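Local coordinates for protein D-aminopeptidase (Burkholderia sp. LK4, PDB 5TZB) that probably removes residues, beta-amino acids among them, from the amino ends of peptides, as an Ntn-hydrolase-type aminopeptidase of family S58, at residues Val69-Ala74 with Thr108-Tyr113; Pro81-Val86 with Asp309-Ala314; Ala125-Glu130 with Tyr139-Val144; Met146-Gly151 with Leu217-Tyr222; Asp267-Pro272 with Lys327-Asp332. All blocks are in the same frame, centred on the assembly; numbering follows the deposited sequence.

Overall arrangement
Contacts 1 and 4 lie nearest the middle of the chain, their centres about 17 Å apart. Contact 1 joins neighbouring strands 63-71 and 111-115 of one sheet, and contact 4 runs from the next strand of that sheet, 144-148, to strand 213-220 of the other, the two layers expected at the heart of an Ntn-hydrolase sandwich. Contact 3 falls between them in sequence, where helix 119-129 meets the chain entering strand 144-148. Contact 2 spans more than half of the chain and encloses contacts 3 and 4. Contacts 2 and 5, about 13 Å apart between centres, share a calcium ion's neighbourhood and both touch the second subunit, so this side of the subunit takes part in the interface.

Contact 1. Residues Val69-Ala74 with Thr108-Tyr113; sequences VIEPRA and TTPIAY
Thr109 meets Pro72 just where the two strands part: its O lies 3.7 Å from Pro72 CG, a carbonyl oxygen that is buried here without a polar partner in the model. The threonine hydroxyl turns back along its own chain, OG1 donating to Pro110 O at 2.9 Å. Pro110 has no N-H to offer the pairing, and a compact ring suits this end position. Alongside that ring lies the carboxylate of Glu71, with OE1 3.4 Å from Pro110 CG; the bend of the glutamate at chi2 (-79°) folds the acid back beside the proline, while OE1 also has a long, weak ion pair with Arg48. Ile111 forms the antiparallel hydrogen-bonded pair with Ile70. Ile111 N donates to Ile70 O at 2.9 Å, nearly straight at 173°, and Ile70 N returns the bond to Ile111 O at 2.7 Å. Their branched side chains, well suited to an extended backbone, meet CB to CB at 4.1 Å. Ala112, in the non-hydrogen-bonded pair, puts its methyl 4.1 Å from Val69 CG1, a side chain short enough to sit beside the valine on the same face of the sheet. Last comes Tyr113, whose OH is 4.0 Å from Ile70 CD1; that hydroxyl is hydrogen-bonded to Leu217 and Thr263. Strand 63-71 is flanked by 48-56 and 111-115. Helix 163-172 touches Val69 on one face; on the other, Thr263 of strand 260-266 meets both isoleucines and strand 298-305 meets Ile111, consistent with the layered sandwich of an Ntn hydrolase.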
# COMPACT_ATOMS: atom_id res chain seq x y z
N VAL C 69 -21.21 -17.26 7.69
CA VAL C 69 -21.05 -16.02 8.44
C VAL C 69 -20.16 -16.24 9.66
O VAL C 69 -20.15 -17.32 10.27
CB VAL C 69 -22.40 -15.42 8.91
CG1 VAL C 69 -23.23 -14.96 7.73
CG2 VAL C 69 -23.16 -16.41 9.74
N ILE C 70 -19.38 -15.21 9.95
CA ILE C 70 -18.57 -15.17 11.15
C ILE C 70 -19.03 -13.98 11.95
O ILE C 70 -19.01 -12.84 11.45
CB ILE C 70 -17.07 -15.01 10.86
CG1 ILE C 70 -16.58 -16.04 9.84
CG2 ILE C 70 -16.25 -15.07 12.15
CD1 ILE C 70 -15.18 -15.72 9.32
N GLU C 71 -19.45 -14.22 13.19
CA GLU C 71 -19.72 -13.13 14.13
C GLU C 71 -18.45 -12.93 14.95
O GLU C 71 -17.97 -13.88 15.57
CB GLU C 71 -20.91 -13.43 15.04
CG GLU C 71 -22.24 -13.58 14.33
CD GLU C 71 -22.89 -12.24 13.96
OE1 GLU C 71 -22.23 -11.18 14.07
OE2 GLU C 71 -24.08 -12.26 13.58
N PRO C 72 -17.87 -11.71 14.91
CA PRO C 72 -16.63 -11.49 15.66
C PRO C 72 -16.83 -11.40 17.18
O PRO C 72 -15.84 -11.53 17.90
CB PRO C 72 -16.14 -10.14 15.11
CG PRO C 72 -17.39 -9.45 14.68
CD PRO C 72 -18.26 -10.52 14.13
N ARG C 73 -18.06 -11.17 17.64
CA ARG C 73 -18.35 -10.99 19.07
C ARG C 73 -19.48 -11.89 19.55
O ARG C 73 -20.20 -12.48 18.73
CB ARG C 73 -18.72 -9.53 19.38
CG ARG C 73 -17.64 -8.50 19.10
CD ARG C 73 -16.53 -8.53 20.15
NE ARG C 73 -15.68 -7.35 20.07
CZ ARG C 73 -14.58 -7.18 20.80
NH1 ARG C 73 -14.19 -8.11 21.66
NH2 ARG C 73 -13.86 -6.07 20.66
N ALA C 74 -19.64 -12.00 20.87
CA ALA C 74 -20.74 -12.77 21.43
C ALA C 74 -22.06 -12.08 21.10
O ALA C 74 -23.08 -12.75 20.92
CB ALA C 74 -20.58 -12.92 22.96
N THR C 108 -16.81 -3.76 12.18
CA THR C 108 -17.99 -3.29 12.89
C THR C 108 -19.23 -4.10 12.51
O THR C 108 -20.34 -3.70 12.84
CB THR C 108 -18.26 -1.78 12.60
OG1 THR C 108 -18.50 -1.60 11.20
CG2 THR C 108 -17.08 -0.93 13.02
N THR C 109 -19.02 -5.19 11.78
CA THR C 109 -20.10 -6.00 11.23
C THR C 109 -19.73 -7.48 11.30
O THR C 109 -18.59 -7.81 11.59
CB THR C 109 -20.39 -5.67 9.75
OG1 THR C 109 -19.22 -5.96 8.97
CG2 THR C 109 -20.81 -4.21 9.58
N PRO C 110 -20.69 -8.36 11.01
CA PRO C 110 -20.26 -9.73 10.73
C PRO C 110 -19.43 -9.80 9.45
O PRO C 110 -19.40 -8.85 8.66
CB PRO C 110 -21.56 -10.51 10.53
CG PRO C 110 -22.63 -9.65 11.06
CD PRO C 110 -22.17 -8.23 11.01
N ILE C 111 -18.78 -10.94 9.28
CA ILE C 111 -18.07 -11.31 8.07
C ILE C 111 -18.82 -12.43 7.38
O ILE C 111 -19.25 -13.37 8.04
CB ILE C 111 -16.65 -11.79 8.37
CG1 ILE C 111 -15.86 -10.70 9.08
CG2 ILE C 111 -15.93 -12.25 7.10
CD1 ILE C 111 -14.62 -11.22 9.79
N ALA C 112 -18.94 -12.35 6.06
CA ALA C 112 -19.61 -13.41 5.33
C ALA C 112 -18.76 -13.87 4.13
O ALA C 112 -18.02 -13.09 3.53
CB ALA C 112 -20.98 -12.96 4.88
N TYR C 113 -18.82 -15.17 3.87
CA TYR C 113 -18.24 -15.79 2.68
C TYR C 113 -19.36 -16.25 1.75
O TYR C 113 -20.32 -16.85 2.22
CB TYR C 113 -17.40 -17.02 3.03
CG TYR C 113 -16.17 -16.82 3.89
CD1 TYR C 113 -15.65 -15.57 4.16
CD2 TYR C 113 -15.51 -17.93 4.41
CE1 TYR C 113 -14.51 -15.42 4.95
CE2 TYR C 113 -14.38 -17.80 5.18
CZ TYR C 113 -13.88 -16.55 5.45
OH TYR C 113 -12.75 -16.45 6.22

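Contact 2. Residues Pro81-Val86 with Asp309-Ala314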
# COMPACT_ATOMS: atom_id res chain seq x y z
N PRO C 81 -16.82 -2.95 18.34
CA PRO C 81 -15.89 -3.04 17.22
C PRO C 81 -14.62 -3.81 17.54
O PRO C 81 -14.17 -3.77 18.69
CB PRO C 81 -15.56 -1.56 16.93
CG PRO C 81 -16.72 -0.81 17.47
CD PRO C 81 -17.13 -1.55 18.69
N CYS C 82 -14.05 -4.47 16.55
CA CYS C 82 -12.76 -5.14 16.70
C CYS C 82 -11.72 -4.45 15.84
O CYS C 82 -11.99 -4.07 14.70
CB CYS C 82 -12.83 -6.62 16.30
SG CYS C 82 -13.91 -7.64 17.29
N PHE C 83 -10.52 -4.30 16.37
CA PHE C 83 -9.41 -3.91 15.54
C PHE C 83 -9.19 -5.01 14.47
O PHE C 83 -9.42 -6.20 14.72
CB PHE C 83 -8.15 -3.68 16.37
CG PHE C 83 -8.16 -2.38 17.15
CD1 PHE C 83 -8.79 -1.25 16.64
CD2 PHE C 83 -7.52 -2.29 18.39
CE1 PHE C 83 -8.78 -0.03 17.35
CE2 PHE C 83 -7.51 -1.08 19.12
CZ PHE C 83 -8.14 0.05 18.59
N ALA C 84 -8.81 -4.60 13.27
CA ALA C 84 -8.68 -5.55 12.17
C ALA C 84 -7.74 -5.01 11.10
O ALA C 84 -7.42 -3.83 11.08
CB ALA C 84 -10.05 -5.87 11.59
N GLY C 85 -7.31 -5.90 10.21
CA GLY C 85 -6.45 -5.51 9.12
C GLY C 85 -6.61 -6.51 7.99
O GLY C 85 -7.11 -7.62 8.20
N VAL C 86 -6.19 -6.11 6.79
CA VAL C 86 -6.29 -6.99 5.63
C VAL C 86 -4.95 -7.14 4.94
O VAL C 86 -4.13 -6.22 4.97
CB VAL C 86 -7.31 -6.49 4.61
CG1 VAL C 86 -8.70 -6.53 5.19
CG2 VAL C 86 -6.97 -5.07 4.13
N ASP C 309 -11.63 -4.24 23.82
CA ASP C 309 -13.07 -4.06 23.65
C ASP C 309 -13.46 -2.71 24.22
O ASP C 309 -12.61 -1.95 24.67
CB ASP C 309 -13.87 -5.22 24.27
CG ASP C 309 -13.72 -5.33 25.80
OD1 ASP C 309 -14.14 -6.37 26.34
OD2 ASP C 309 -13.17 -4.41 26.44
N GLY C 310 -14.75 -2.40 24.19
CA GLY C 310 -15.17 -1.08 24.63
C GLY C 310 -14.69 -0.01 23.67
O GLY C 310 -14.55 1.15 24.04
N LEU C 311 -14.39 -0.41 22.43
CA LEU C 311 -14.00 0.56 21.41
C LEU C 311 -15.25 1.33 21.03
O LEU C 311 -16.35 0.79 21.09
CB LEU C 311 -13.35 -0.13 20.18
CG LEU C 311 -12.07 -0.94 20.41
CD1 LEU C 311 -11.55 -1.57 19.11
CD2 LEU C 311 -10.99 -0.05 21.02
N PRO C 312 -15.10 2.62 20.68
CA PRO C 312 -16.30 3.43 20.45
C PRO C 312 -17.03 3.04 19.17
O PRO C 312 -16.42 2.98 18.10
CB PRO C 312 -15.76 4.87 20.34
CG PRO C 312 -14.33 4.81 20.76
CD PRO C 312 -13.86 3.40 20.51
N ALA C 313 -18.32 2.79 19.29
CA ALA C 313 -19.16 2.52 18.14
C ALA C 313 -19.36 3.82 17.37
O ALA C 313 -19.46 4.89 17.97
CB ALA C 313 -20.50 1.92 18.56
N ALA C 314 -19.42 3.71 16.05
CA ALA C 314 -19.61 4.87 15.19
C ALA C 314 -21.03 5.38 15.33
O ALA C 314 -21.99 4.63 15.18
CB ALA C 314 -19.31 4.51 13.73
O HOH W 1 -15.01 -2.78 21.21
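The start of strand 82-88 runs past an irregular loop, Pro81 CA coming within 5.8 Å of Leu311 CA, and their backbones are joined through a water instead of directly. That water donates to Pro81 O at 2.8 Å and accepts from Leu311 N at 2.7 Å, so it bridges two backbone groups that do not meet; Pro81 O is also held by Arg73. Gly310 just ahead has a positive phi (68°), a conformation that glycine adopts with little strain. The next residue, Leu311, points its side chain toward segment 81-86 and carries most of the apolar contact, touching both Pro81 and Phe83. Its CG stands anti to the carbonyl carbon (chi1 -61°) and CD1 continues anti to CA, which carries CD1 squarely over the face of Phe83, 3.6 Å from the ring centroid and 12° off the normal, a CH-pi contact. CD2 lies toward the outer end of the ring, 3.7 Å from Phe83 CZ. Phe83 belongs to one of the two beta layers of the probable Ntn-hydrolase fold, where its strand pairs antiparallel with 298-305; a broad flat ring gives the loop a surface to rest on. Its side chain lies about 7 Å from a bound calcium ion and also packs on Met328 of the second subunit. Pro81 adds a rigid ring beside the leucine backbone: its CD is 3.4 Å from Leu311 O, and its CG lies 4.2 Å from Ala313 CA.

Contact 3. Residues Ala125-Glu130 with Tyr139-Val144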
# COMPACT_ATOMS: atom_id res chain seq x y z
N ALA C 125 -27.95 -7.57 2.37
CA ALA C 125 -28.75 -8.30 3.34
C ALA C 125 -28.20 -8.08 4.75
O ALA C 125 -28.95 -7.98 5.71
CB ALA C 125 -28.79 -9.78 3.00
N LEU C 126 -26.88 -8.02 4.87
CA LEU C 126 -26.25 -7.75 6.16
C LEU C 126 -26.53 -6.31 6.61
O LEU C 126 -26.70 -6.04 7.80
CB LEU C 126 -24.74 -8.04 6.08
CG LEU C 126 -24.37 -9.53 6.01
CD1 LEU C 126 -22.89 -9.72 5.83
CD2 LEU C 126 -24.81 -10.26 7.28
N VAL C 127 -26.62 -5.38 5.65
CA VAL C 127 -27.01 -4.02 5.99
C VAL C 127 -28.44 -3.98 6.54
O VAL C 127 -28.69 -3.40 7.61
CB VAL C 127 -26.94 -3.08 4.78
CG1 VAL C 127 -27.54 -1.75 5.16
CG2 VAL C 127 -25.49 -2.92 4.31
N ALA C 128 -29.37 -4.60 5.81
CA ALA C 128 -30.76 -4.63 6.24
C ALA C 128 -30.90 -5.24 7.63
O ALA C 128 -31.76 -4.82 8.41
CB ALA C 128 -31.61 -5.40 5.24
N ASN C 129 -30.03 -6.20 7.95
CA ASN C 129 -30.09 -6.88 9.24
C ASN C 129 -29.82 -5.95 10.44
O ASN C 129 -30.19 -6.26 11.57
CB ASN C 129 -29.13 -8.06 9.27
CG ASN C 129 -29.32 -8.93 10.51
OD1 ASN C 129 -30.41 -9.44 10.76
ND2 ASN C 129 -28.25 -9.12 11.27
N GLU C 130 -29.13 -4.85 10.19
CA GLU C 130 -28.83 -3.89 11.26
C GLU C 130 -29.86 -2.76 11.34
O GLU C 130 -29.79 -1.91 12.22
CB GLU C 130 -27.43 -3.30 11.08
CG GLU C 130 -26.32 -4.33 11.11
CD GLU C 130 -24.94 -3.73 11.33
OE1 GLU C 130 -24.80 -2.49 11.47
OE2 GLU C 130 -23.97 -4.53 11.36
N TYR C 139 -24.94 6.33 11.15
CA TYR C 139 -23.78 5.67 10.58
C TYR C 139 -24.18 4.96 9.31
O TYR C 139 -25.37 4.72 9.06
CB TYR C 139 -23.15 4.68 11.58
CG TYR C 139 -23.92 3.40 11.76
CD1 TYR C 139 -23.52 2.24 11.12
CD2 TYR C 139 -25.05 3.36 12.56
CE1 TYR C 139 -24.23 1.05 11.29
CE2 TYR C 139 -25.77 2.18 12.74
CZ TYR C 139 -25.35 1.03 12.10
OH TYR C 139 -26.05 -0.15 12.26
N TRP C 140 -23.18 4.63 8.51
CA TRP C 140 -23.40 3.88 7.29
C TRP C 140 -22.80 2.49 7.46
O TRP C 140 -21.63 2.34 7.80
CB TRP C 140 -22.81 4.62 6.07
CG TRP C 140 -21.51 5.33 6.33
CD1 TRP C 140 -20.25 4.90 5.99
CD2 TRP C 140 -21.33 6.60 6.97
NE1 TRP C 140 -19.31 5.83 6.39
CE2 TRP C 140 -19.95 6.88 6.99
CE3 TRP C 140 -22.22 7.54 7.53
CZ2 TRP C 140 -19.43 8.04 7.55
CZ3 TRP C 140 -21.70 8.69 8.09
CH2 TRP C 140 -20.32 8.94 8.09
N CYS C 141 -23.63 1.48 7.27
CA CYS C 141 -23.24 0.10 7.50
C CYS C 141 -22.36 -0.40 6.37
O CYS C 141 -22.73 -0.26 5.21
CB CYS C 141 -24.49 -0.78 7.64
SG CYS C 141 -24.14 -2.50 8.05
N MET C 142 -21.20 -0.96 6.69
CA MET C 142 -20.26 -1.43 5.67
C MET C 142 -19.79 -2.87 5.95
O MET C 142 -18.66 -3.08 6.41
CB MET C 142 -19.06 -0.48 5.57
CG MET C 142 -19.42 0.96 5.12
SD MET C 142 -18.00 2.06 5.08
CE MET C 142 -17.61 2.19 6.83
N PRO C 143 -20.66 -3.87 5.70
CA PRO C 143 -20.33 -5.28 5.98
C PRO C 143 -19.15 -5.83 5.15
O PRO C 143 -18.92 -5.42 4.01
CB PRO C 143 -21.62 -6.03 5.63
CG PRO C 143 -22.72 -4.95 5.63
CD PRO C 143 -22.03 -3.71 5.17
N VAL C 144 -18.40 -6.76 5.74
CA VAL C 144 -17.31 -7.41 5.04
C VAL C 144 -17.81 -8.71 4.41
O VAL C 144 -18.21 -9.63 5.12
CB VAL C 144 -16.11 -7.70 5.96
CG1 VAL C 144 -15.02 -8.50 5.20
CG2 VAL C 144 -15.52 -6.39 6.53
O HOH W 2 -27.83 -1.32 14.14
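Pro143 sits against Leu126 and Val127 inside a beta-alpha-beta crossover, in which helix 119-129 links the parallel neighbouring strands 111-115 and 144-148. The proline ring is the apolar centre. Its CG lies 3.7 Å from Leu126 CB, the two side chains running past each other in opposite directions. On the adjoining side its CD is 3.7 Å from Val127 CG2, which comes at about a right angle; with CG1 anti to the backbone N (chi1 172°), the valine keeps both methyls on the loop side, CG1 reaching Cys141 CB at 4.0 Å. A rigid ring and short branched chains allow the helix and loop to lie close here.

Cys141 marks the change to polar ground, since its SG, 3.8 Å from Val127 CA, is also 3.5 Å from Glu130 OE1. At this edge His117 of the third subunit accepts a hydrogen bond from Cys141 N and packs on Val127, so the crossover adjoins a subunit interface. Beyond it, Glu130 stretches out from segment 125-130, its extended chain bringing OE1 to the edge of the Tyr139 ring and in its plane. Tyr139 OH donates at 2.8 Å to the anti lone pair of Glu130 OE1, with carboxylate and ring planes 43° apart. A water donates both to Glu130 O and, at 2.8 Å, to Tyr139 OH.

Contact 4. Residues Met146-Gly151 with Leu217-Tyr222; sequences METYDG and LVQANY
The two sheets of the presumed Ntn-hydrolase sandwich are bridged here by polar side chains from strands 144-148 and 213-220 and the residues after them, chiefly Thr148, Gln219 and Asn221. Gln219 spans the gap because its CG is anti to the backbone N (chi1 179°) and the rest of the chain is extended. Its NE2 donates to Thr148 OG1 at 2.8 Å, OG1 lying a little (16°) out of the amide plane. NE2 also donates to Thr114 O, so both N-H groups are probably used, which should fix the rotation of a buried amide. Thr148 is amphipathic and suits the spot: while OG1 takes that bond, its CG2 rests 3.7 Å from Gln219 O and its CB 3.7 Å from Asn221 CB.

Asn221, with the shorter side chain, reaches the backbone of the next residue. ND2 donates to Tyr149 O at 2.9 Å, a bent bond (138° at the hydrogen) approaching from above the carbonyl plane. A water accepts a second bond from Asn221 ND2 at 2.9 Å and another from Tyr149 N at 3.1 Å, linking two donors that do not bond each other. Asn221 OD1 accepts from Ile190 N, so both ends of the amide are engaged. Strand 144-148 pairs alongside 111-115, and Gln219 touches Tyr113 of that strand, and Ile198 and Val261 of strands 197-204 and 260-266.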
# COMPACT_ATOMS: atom_id res chain seq x y z
N MET C 146 -16.67 -11.61 1.46
CA MET C 146 -15.60 -12.09 0.60
C MET C 146 -16.12 -13.29 -0.17
O MET C 146 -17.20 -13.79 0.14
CB MET C 146 -14.36 -12.43 1.43
CG MET C 146 -13.74 -11.18 2.07
SD MET C 146 -12.31 -11.53 3.11
CE MET C 146 -13.14 -12.18 4.57
N GLU C 147 -15.38 -13.74 -1.18
CA GLU C 147 -15.91 -14.75 -2.08
C GLU C 147 -14.85 -15.64 -2.72
O GLU C 147 -13.67 -15.28 -2.77
CB GLU C 147 -16.71 -14.07 -3.21
CG GLU C 147 -15.92 -13.05 -4.04
CD GLU C 147 -14.98 -13.69 -5.08
OE1 GLU C 147 -15.24 -14.84 -5.52
OE2 GLU C 147 -14.00 -13.03 -5.46
N THR C 148 -15.29 -16.79 -3.20
CA THR C 148 -14.52 -17.57 -4.17
C THR C 148 -15.50 -18.05 -5.27
O THR C 148 -16.72 -17.95 -5.12
CB THR C 148 -13.77 -18.75 -3.51
OG1 THR C 148 -14.72 -19.58 -2.83
CG2 THR C 148 -12.74 -18.23 -2.48
N TYR C 149 -14.97 -18.58 -6.37
CA TYR C 149 -15.76 -18.85 -7.57
C TYR C 149 -16.17 -20.33 -7.73
O TYR C 149 -15.32 -21.18 -8.00
CB TYR C 149 -14.96 -18.37 -8.79
CG TYR C 149 -15.54 -18.69 -10.14
CD1 TYR C 149 -16.54 -17.90 -10.70
CD2 TYR C 149 -15.07 -19.77 -10.88
CE1 TYR C 149 -17.07 -18.19 -11.96
CE2 TYR C 149 -15.59 -20.08 -12.13
CZ TYR C 149 -16.59 -19.28 -12.67
OH TYR C 149 -17.10 -19.60 -13.92
N ASP C 150 -17.46 -20.63 -7.57
CA ASP C 150 -17.96 -22.00 -7.71
C ASP C 150 -18.64 -22.24 -9.06
O ASP C 150 -19.58 -23.01 -9.15
CB ASP C 150 -18.94 -22.36 -6.58
CG ASP C 150 -20.09 -21.35 -6.41
OD1 ASP C 150 -20.39 -20.58 -7.35
OD2 ASP C 150 -20.72 -21.33 -5.34
N GLY C 151 -18.15 -21.57 -10.10
CA GLY C 151 -18.77 -21.61 -11.42
C GLY C 151 -18.85 -22.97 -12.10
O GLY C 151 -19.68 -23.17 -12.98
N LEU C 217 -10.44 -19.37 9.75
CA LEU C 217 -11.51 -20.01 8.98
C LEU C 217 -11.27 -19.71 7.50
O LEU C 217 -11.21 -18.54 7.09
CB LEU C 217 -12.89 -19.50 9.42
CG LEU C 217 -14.12 -20.16 8.77
CD1 LEU C 217 -14.34 -21.51 9.39
CD2 LEU C 217 -15.36 -19.29 8.91
N VAL C 218 -11.11 -20.75 6.69
CA VAL C 218 -10.83 -20.50 5.28
C VAL C 218 -11.95 -21.04 4.40
O VAL C 218 -12.70 -21.94 4.80
CB VAL C 218 -9.50 -21.14 4.83
CG1 VAL C 218 -8.37 -20.71 5.76
CG2 VAL C 218 -9.64 -22.67 4.79
N GLN C 219 -12.07 -20.44 3.22
CA GLN C 219 -12.88 -20.99 2.14
C GLN C 219 -11.90 -21.25 1.00
O GLN C 219 -11.50 -20.32 0.29
CB GLN C 219 -14.00 -20.04 1.75
CG GLN C 219 -14.88 -20.52 0.61
CD GLN C 219 -16.14 -19.69 0.49
OE1 GLN C 219 -16.99 -19.70 1.38
NE2 GLN C 219 -16.27 -18.96 -0.62
N ALA C 220 -11.48 -22.51 0.87
CA ALA C 220 -10.39 -22.90 -0.01
C ALA C 220 -10.90 -23.37 -1.36
O ALA C 220 -11.68 -24.32 -1.44
CB ALA C 220 -9.54 -24.00 0.65
N ASN C 221 -10.45 -22.68 -2.41
CA ASN C 221 -10.90 -22.91 -3.77
C ASN C 221 -9.77 -22.69 -4.78
O ASN C 221 -10.00 -22.17 -5.86
CB ASN C 221 -12.08 -21.97 -4.09
CG ASN C 221 -12.80 -22.34 -5.37
OD1 ASN C 221 -13.21 -23.48 -5.56
ND2 ASN C 221 -12.96 -21.36 -6.26
N TYR C 222 -8.55 -23.07 -4.40
CA TYR C 222 -7.37 -22.72 -5.20
C TYR C 222 -6.56 -23.98 -5.53
O TYR C 222 -6.75 -25.03 -4.93
CB TYR C 222 -6.47 -21.74 -4.42
CG TYR C 222 -5.67 -22.51 -3.40
CD1 TYR C 222 -4.38 -22.94 -3.68
CD2 TYR C 222 -6.24 -22.87 -2.18
CE1 TYR C 222 -3.67 -23.72 -2.77
CE2 TYR C 222 -5.53 -23.64 -1.26
CZ TYR C 222 -4.25 -24.06 -1.57
OH TYR C 222 -3.52 -24.83 -0.67
O HOH W 3 -12.08 -18.84 -7.34

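Contact 5. Residues Asp267-Pro272 with Lys327-Asp332; sequences DAPLLP and KMVNND
Val329 packs against an inverse gamma turn centred on Pro269, in the loop between strand 260-266 and helix 272-289. Starting at Val329 CB, the first neighbour is Leu270 CD2 at 3.7 Å. Further out, chi1 of 170° sets CG1 anti to the backbone N and CG2 anti to the carbonyl carbon, which places CG2 among three apolar groups. It lies 3.6 Å from Pro269 CD, the ring crossing at about a right angle. Leu270 CD2 is equally near to Val329 CG2, at 3.6 Å, while Ala268 CB is a little farther from that methyl at 3.9 Å. Proline, leucine and alanine thus supply apolar surface to one methyl of a beta-branched residue that suits a strand, and Leu337 of helix 331-355 also touches the valine.

The turn presents Pro269 O to Val329 N, but the hydrogen bond is weak, 3.2 Å long and bent to 132°. Residues Lys327 to Val329 also pair antiparallel with a strand of the second subunit, so the sheet continues across the interface. Leu271, at the N-cap position of helix 272-289, has its side chain about 4 Å from a bound calcium ion. Met328 bends at chi3, bringing its CE to within 3.7 Å of Leu271 CD1.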
# COMPACT_ATOMS: atom_id res chain seq x y z
N ASP C 267 -7.64 -13.44 20.36
CA ASP C 267 -8.04 -12.66 21.52
C ASP C 267 -6.87 -11.84 22.06
O ASP C 267 -7.02 -11.15 23.07
CB ASP C 267 -8.59 -13.55 22.64
CG ASP C 267 -7.60 -14.59 23.12
OD1 ASP C 267 -6.56 -14.80 22.46
OD2 ASP C 267 -7.89 -15.23 24.16
N ALA C 268 -5.73 -11.89 21.37
CA ALA C 268 -4.63 -10.99 21.68
C ALA C 268 -5.05 -9.53 21.44
O ALA C 268 -5.82 -9.26 20.52
CB ALA C 268 -3.40 -11.35 20.85
N PRO C 269 -4.58 -8.60 22.28
CA PRO C 269 -4.91 -7.18 22.05
C PRO C 269 -4.05 -6.55 20.96
O PRO C 269 -3.04 -5.92 21.25
CB PRO C 269 -4.63 -6.53 23.41
CG PRO C 269 -3.55 -7.41 24.02
CD PRO C 269 -3.86 -8.82 23.55
N LEU C 270 -4.38 -6.83 19.70
CA LEU C 270 -3.63 -6.29 18.57
C LEU C 270 -4.23 -4.99 18.07
O LEU C 270 -5.45 -4.90 17.90
CB LEU C 270 -3.58 -7.30 17.42
CG LEU C 270 -2.79 -8.59 17.68
CD1 LEU C 270 -2.77 -9.44 16.42
CD2 LEU C 270 -1.38 -8.28 18.14
N LEU C 271 -3.37 -4.01 17.81
CA LEU C 271 -3.76 -2.75 17.17
C LEU C 271 -3.98 -2.97 15.66
O LEU C 271 -3.52 -3.99 15.13
CB LEU C 271 -2.68 -1.69 17.39
CG LEU C 271 -2.40 -1.33 18.85
CD1 LEU C 271 -1.32 -0.26 18.93
CD2 LEU C 271 -3.68 -0.86 19.53
N PRO C 272 -4.65 -2.01 14.98
CA PRO C 272 -4.88 -2.14 13.53
C PRO C 272 -3.62 -2.50 12.73
O PRO C 272 -3.67 -3.46 11.97
CB PRO C 272 -5.42 -0.76 13.14
CG PRO C 272 -6.19 -0.35 14.35
CD PRO C 272 -5.38 -0.85 15.53
N LYS C 327 -4.76 -1.59 24.64
CA LYS C 327 -3.55 -2.36 24.86
C LYS C 327 -2.92 -2.82 23.56
O LYS C 327 -3.63 -3.08 22.59
CB LYS C 327 -3.84 -3.58 25.72
CG LYS C 327 -4.19 -3.26 27.15
CD LYS C 327 -4.40 -4.55 27.90
CE LYS C 327 -4.87 -4.27 29.32
NZ LYS C 327 -5.13 -5.56 30.02
N MET C 328 -1.61 -2.94 23.56
CA MET C 328 -0.90 -3.44 22.40
C MET C 328 0.03 -4.58 22.80
O MET C 328 0.74 -4.51 23.82
CB MET C 328 -0.13 -2.30 21.73
CG MET C 328 1.36 -2.28 21.94
SD MET C 328 2.14 -0.93 21.00
CE MET C 328 2.11 -1.57 19.33
N VAL C 329 0.01 -5.63 22.01
CA VAL C 329 0.94 -6.73 22.20
C VAL C 329 2.31 -6.16 21.87
O VAL C 329 2.47 -5.48 20.86
CB VAL C 329 0.61 -7.95 21.28
CG1 VAL C 329 1.73 -9.01 21.31
CG2 VAL C 329 -0.74 -8.59 21.68
N ASN C 330 3.29 -6.36 22.75
CA ASN C 330 4.64 -5.91 22.47
C ASN C 330 5.26 -6.75 21.36
O ASN C 330 4.97 -7.95 21.26
CB ASN C 330 5.49 -5.95 23.75
CG ASN C 330 5.11 -4.82 24.71
OD1 ASN C 330 4.90 -3.69 24.28
ND2 ASN C 330 4.95 -5.13 26.00
N ASN C 331 6.11 -6.12 20.54
CA ASN C 331 6.60 -6.78 19.33
C ASN C 331 7.45 -8.00 19.64
O ASN C 331 7.57 -8.91 18.79
CB ASN C 331 7.36 -5.80 18.44
CG ASN C 331 6.42 -4.81 17.72
OD1 ASN C 331 5.26 -5.11 17.47
ND2 ASN C 331 6.94 -3.63 17.41
N ASP C 332 8.02 -8.07 20.84
CA ASP C 332 8.76 -9.27 21.20
C ASP C 332 7.84 -10.41 21.63
O ASP C 332 8.31 -11.48 22.00
CB ASP C 332 9.80 -9.00 22.30
CG ASP C 332 9.20 -8.42 23.59
OD1 ASP C 332 7.96 -8.38 23.76
OD2 ASP C 332 10.01 -8.03 24.45